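Local coordinates for aldehyde dehydrogenase (Burkholderia thailandensis, PDB 5J6B), which probably oxidises aldehydes to carboxylic acids with a nicotinamide cofactor and binds NADPH, at residues Q297-H302 and A393-F398; A264-D269 and A303-A308. All blocks are in the same frame, centred on the assembly; numbering follows the deposited sequence.

Contact 1: residues Q297-H302 and A393-F398; sequences QRIIAH and ALLERF
I300 and F398 meet on one face of the sheet, where methyl CG2 of I300 reaches CD1 of the F398 ring at 3.5 Å and the two side chains cross at about a right angle. The ring leans toward the neighbouring strand because CG of F398 sits between its own N and carbonyl carbon (chi1 82°). H302 then turns an edge to the face of this ring, with the planes at 85° and CD2 of H302 lying 3.7 Å from CE2 of F398. On the other face, CD1 of L395 packs against CG2 of I299 at 3.8 Å and also touches CB of A301, beneath helix 303-319. Between the faces, five backbone hydrogen bonds join the parallel strands; I299 N to L394 O, at 2.7 Å, is nearly straight. E396 lies alongside I300, its OE1 3.6 Å from I300 CG1, and carries the contact to its polar edge. There OE1 is hydrogen-bonded to Y384 OH and OE2 forms a salt bridge with R407, while R298 NH1 is hydrogen-bonded to both Y384 OH and R407 O. The carboxylate beside this isoleucine is thus held by a tyrosine and an arginine, which probably favours its charged form.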
# COMPACT_ATOMS: atom_id res chain seq x y z
N GLN A 297 25.09 -10.88 -22.78
CA GLN A 297 25.64 -10.88 -24.13
C GLN A 297 26.80 -9.92 -24.30
O GLN A 297 27.70 -10.18 -25.10
CB GLN A 297 24.54 -10.55 -25.15
CG GLN A 297 24.99 -10.66 -26.62
CD GLN A 297 23.82 -10.58 -27.57
OE1 GLN A 297 22.73 -11.08 -27.28
NE2 GLN A 297 24.02 -9.92 -28.71
N ARG A 298 26.80 -8.81 -23.56
CA ARG A 298 27.81 -7.76 -23.71
C ARG A 298 28.43 -7.47 -22.35
O ARG A 298 27.72 -7.23 -21.37
CB ARG A 298 27.18 -6.49 -24.29
CG ARG A 298 26.47 -6.71 -25.64
CD ARG A 298 25.85 -5.39 -26.12
NE ARG A 298 24.62 -5.06 -25.41
CZ ARG A 298 24.24 -3.82 -25.10
NH1 ARG A 298 25.01 -2.79 -25.42
NH2 ARG A 298 23.09 -3.61 -24.46
N ILE A 299 29.76 -7.49 -22.29
CA ILE A 299 30.49 -7.17 -21.06
C ILE A 299 31.26 -5.88 -21.32
O ILE A 299 32.08 -5.83 -22.23
CB ILE A 299 31.44 -8.30 -20.65
CG1 ILE A 299 30.65 -9.61 -20.47
CG2 ILE A 299 32.19 -7.90 -19.38
CD1 ILE A 299 31.52 -10.85 -20.42
N ILE A 300 31.01 -4.87 -20.48
CA ILE A 300 31.55 -3.52 -20.64
C ILE A 300 32.39 -3.26 -19.40
O ILE A 300 31.86 -2.97 -18.32
CB ILE A 300 30.43 -2.48 -20.79
CG1 ILE A 300 29.51 -2.84 -21.96
CG2 ILE A 300 31.00 -1.07 -20.94
CD1 ILE A 300 28.15 -2.13 -21.95
N ALA A 301 33.72 -3.38 -19.53
CA ALA A 301 34.62 -3.41 -18.39
C ALA A 301 35.54 -2.20 -18.37
O ALA A 301 36.08 -1.81 -19.41
CB ALA A 301 35.48 -4.69 -18.40
N HIS A 302 35.73 -1.63 -17.18
CA HIS A 302 36.54 -0.43 -17.03
C HIS A 302 38.02 -0.73 -17.29
O HIS A 302 38.55 -1.78 -16.90
CB HIS A 302 36.38 0.16 -15.62
CG HIS A 302 36.89 1.57 -15.51
ND1 HIS A 302 38.22 1.87 -15.31
CD2 HIS A 302 36.24 2.75 -15.57
CE1 HIS A 302 38.37 3.18 -15.25
NE2 HIS A 302 37.19 3.74 -15.42
N ALA A 393 29.66 -14.27 -25.72
CA ALA A 393 29.69 -12.98 -25.04
C ALA A 393 30.76 -12.10 -25.67
O ALA A 393 31.75 -12.60 -26.22
CB ALA A 393 29.95 -13.12 -23.52
N LEU A 394 30.54 -10.79 -25.60
CA LEU A 394 31.39 -9.79 -26.24
C LEU A 394 31.96 -8.88 -25.17
O LEU A 394 31.22 -8.36 -24.34
CB LEU A 394 30.60 -8.96 -27.26
CG LEU A 394 29.55 -9.71 -28.07
CD1 LEU A 394 28.81 -8.75 -28.99
CD2 LEU A 394 30.19 -10.84 -28.86
N LEU A 395 33.28 -8.69 -25.20
CA LEU A 395 33.98 -7.88 -24.21
C LEU A 395 34.38 -6.55 -24.83
O LEU A 395 35.03 -6.52 -25.88
CB LEU A 395 35.20 -8.63 -23.67
CG LEU A 395 36.12 -7.90 -22.68
CD1 LEU A 395 35.39 -7.49 -21.40
CD2 LEU A 395 37.32 -8.78 -22.34
N GLU A 396 33.99 -5.44 -24.20
CA GLU A 396 34.43 -4.13 -24.65
C GLU A 396 34.89 -3.34 -23.43
O GLU A 396 34.61 -3.69 -22.28
CB GLU A 396 33.33 -3.38 -25.41
CG GLU A 396 32.07 -3.07 -24.58
CD GLU A 396 30.95 -2.46 -25.41
OE1 GLU A 396 29.86 -3.07 -25.50
OE2 GLU A 396 31.16 -1.36 -25.97
N ARG A 397 35.60 -2.25 -23.71
CA ARG A 397 36.38 -1.50 -22.73
C ARG A 397 35.86 -0.07 -22.65
O ARG A 397 35.56 0.55 -23.68
CB ARG A 397 37.85 -1.51 -23.15
CG ARG A 397 38.84 -0.83 -22.23
CD ARG A 397 40.23 -0.94 -22.87
NE ARG A 397 41.24 -0.21 -22.12
CZ ARG A 397 42.32 -0.76 -21.59
NH1 ARG A 397 42.57 -2.06 -21.74
NH2 ARG A 397 43.18 0.00 -20.92
N PHE A 398 35.77 0.47 -21.43
CA PHE A 398 35.39 1.87 -21.27
C PHE A 398 36.21 2.49 -20.14
O PHE A 398 36.95 1.81 -19.43
CB PHE A 398 33.89 2.04 -20.96
CG PHE A 398 33.54 1.82 -19.50
CD1 PHE A 398 33.41 0.53 -18.98
CD2 PHE A 398 33.33 2.91 -18.65
CE1 PHE A 398 33.09 0.34 -17.64
CE2 PHE A 398 33.02 2.72 -17.31
CZ PHE A 398 32.89 1.45 -16.80

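Contact 2: residues A264-D269 and A303-A308; sequences AIVDAD and ADVYDA
V305 reaches from the first turn of helix 303-319 to the end of strand 263-266 and the turn that follows, and its two methyls divide the work. CG1 of V305 lies anti to the carbonyl carbon (chi1 -58°) and comes to 3.5 Å from the backbone O of A268. CG2 of V305, lodged between the backbone N and the carbonyl carbon, meets D267 O at 3.9 Å and CG1 of V266 at 4.1 Å. The two valine side chains cross obliquely, with V266 also resting on V277 of helix 274-286. Within the catalytic domain of the aldehyde dehydrogenase fold, the contact joins the C-terminal end of parallel strand 263-266 to the N-terminal turn of the helix that follows the neighbouring strand 298-302 and packs over the sheet. D267 turns its CB away from the helix. Its carboxylate serves its own turn instead: D267 OD1 accepts a hydrogen bond from A268 N at 2.8 Å, the donor lying above the carboxylate plane, while OD2 is hydrogen-bonded to H426 ND1 and T421 OG1. D304, by contrast, directs its CB toward the turn. D304 OD2 stands 3.9 Å from CB of A268, and no direct hydrogen bond spans the two segments. A water bridges them at the more exposed margin, donating to D304 OD2 at 2.6 Å and to A268 O at 3.1 Å.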
# COMPACT_ATOMS: atom_id res chain seq x y z
N ALA A 264 26.41 -6.20 -18.97
CA ALA A 264 26.91 -6.07 -17.60
C ALA A 264 28.09 -5.12 -17.63
O ALA A 264 29.00 -5.29 -18.44
CB ALA A 264 27.33 -7.43 -17.02
N ILE A 265 28.07 -4.12 -16.75
CA ILE A 265 29.17 -3.18 -16.58
C ILE A 265 30.03 -3.66 -15.41
O ILE A 265 29.50 -4.05 -14.36
CB ILE A 265 28.66 -1.75 -16.31
CG1 ILE A 265 27.95 -1.18 -17.54
CG2 ILE A 265 29.81 -0.82 -15.87
CD1 ILE A 265 27.18 0.10 -17.25
N VAL A 266 31.35 -3.63 -15.59
CA VAL A 266 32.28 -3.89 -14.49
C VAL A 266 33.04 -2.59 -14.23
O VAL A 266 33.83 -2.15 -15.06
CB VAL A 266 33.24 -5.05 -14.81
CG1 VAL A 266 34.14 -5.31 -13.60
CG2 VAL A 266 32.45 -6.32 -15.19
N ASP A 267 32.83 -2.01 -13.05
CA ASP A 267 33.35 -0.68 -12.74
C ASP A 267 34.82 -0.75 -12.33
O ASP A 267 35.39 -1.82 -12.10
CB ASP A 267 32.52 -0.03 -11.64
CG ASP A 267 32.46 1.49 -11.74
OD1 ASP A 267 33.17 2.08 -12.59
OD2 ASP A 267 31.71 2.09 -10.95
N ALA A 268 35.43 0.44 -12.22
CA ALA A 268 36.86 0.60 -11.95
C ALA A 268 37.29 0.05 -10.60
O ALA A 268 38.48 -0.27 -10.42
CB ALA A 268 37.23 2.09 -12.03
N ASP A 269 36.37 -0.08 -9.64
CA ASP A 269 36.72 -0.38 -8.26
C ASP A 269 36.63 -1.87 -7.93
O ASP A 269 36.62 -2.23 -6.75
CB ASP A 269 35.83 0.42 -7.31
CG ASP A 269 34.32 0.20 -7.56
OD1 ASP A 269 33.95 -0.66 -8.40
OD2 ASP A 269 33.51 0.90 -6.91
N ALA A 303 38.68 0.23 -17.95
CA ALA A 303 40.09 0.10 -18.32
C ALA A 303 40.97 -0.26 -17.13
O ALA A 303 41.96 -0.98 -17.30
CB ALA A 303 40.57 1.42 -18.95
N ASP A 304 40.63 0.21 -15.93
CA ASP A 304 41.46 -0.06 -14.76
C ASP A 304 41.51 -1.54 -14.39
O ASP A 304 42.49 -2.00 -13.79
CB ASP A 304 40.97 0.74 -13.56
CG ASP A 304 41.29 2.21 -13.66
OD1 ASP A 304 41.93 2.61 -14.65
OD2 ASP A 304 40.92 2.95 -12.74
N VAL A 305 40.45 -2.30 -14.69
CA VAL A 305 40.41 -3.72 -14.36
C VAL A 305 40.40 -4.60 -15.60
O VAL A 305 40.34 -5.83 -15.48
CB VAL A 305 39.20 -4.07 -13.46
CG1 VAL A 305 39.24 -3.25 -12.16
CG2 VAL A 305 37.89 -3.84 -14.22
N TYR A 306 40.50 -4.00 -16.79
CA TYR A 306 40.20 -4.71 -18.03
C TYR A 306 41.15 -5.88 -18.26
O TYR A 306 40.71 -7.00 -18.53
CB TYR A 306 40.27 -3.75 -19.22
CG TYR A 306 39.82 -4.37 -20.52
CD1 TYR A 306 40.73 -5.01 -21.36
CD2 TYR A 306 38.48 -4.34 -20.90
CE1 TYR A 306 40.31 -5.58 -22.55
CE2 TYR A 306 38.06 -4.91 -22.09
CZ TYR A 306 38.98 -5.53 -22.91
OH TYR A 306 38.56 -6.10 -24.10
N ASP A 307 42.46 -5.64 -18.16
CA ASP A 307 43.42 -6.69 -18.46
C ASP A 307 43.30 -7.86 -17.50
O ASP A 307 43.36 -9.02 -17.91
CB ASP A 307 44.85 -6.13 -18.43
CG ASP A 307 45.11 -5.14 -19.54
OD1 ASP A 307 44.39 -5.15 -20.56
OD2 ASP A 307 46.07 -4.35 -19.39
N ALA A 308 43.12 -7.57 -16.20
CA ALA A 308 42.98 -8.66 -15.23
C ALA A 308 41.68 -9.42 -15.45
O ALA A 308 41.66 -10.66 -15.41
CB ALA A 308 43.08 -8.10 -13.81
O HOH W 1 40.75 1.79 -10.39

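The centres of contacts 1 and 2 lie about 9 Å apart, on the same side of the chain's centre; both reach the same mixed sheet, where strand 298-302 runs between strands 263-266 and 392-398. Along the chain the segments alternate: 264-269, 297-302, 303-308, then 393-398. Strand 298-302 passes directly into helix 303-319, so contact 1 ends where the helical half of contact 2 begins. Two probable backbone hydrogen bonds tie the contacts together, A303 N with F398 O at 2.8 Å and V266 N with I300 O at 2.9 Å. At one end of contact 1 the Q297 side chain is about 9 Å from the bound NADPH, while the other end leads into the start of the helix.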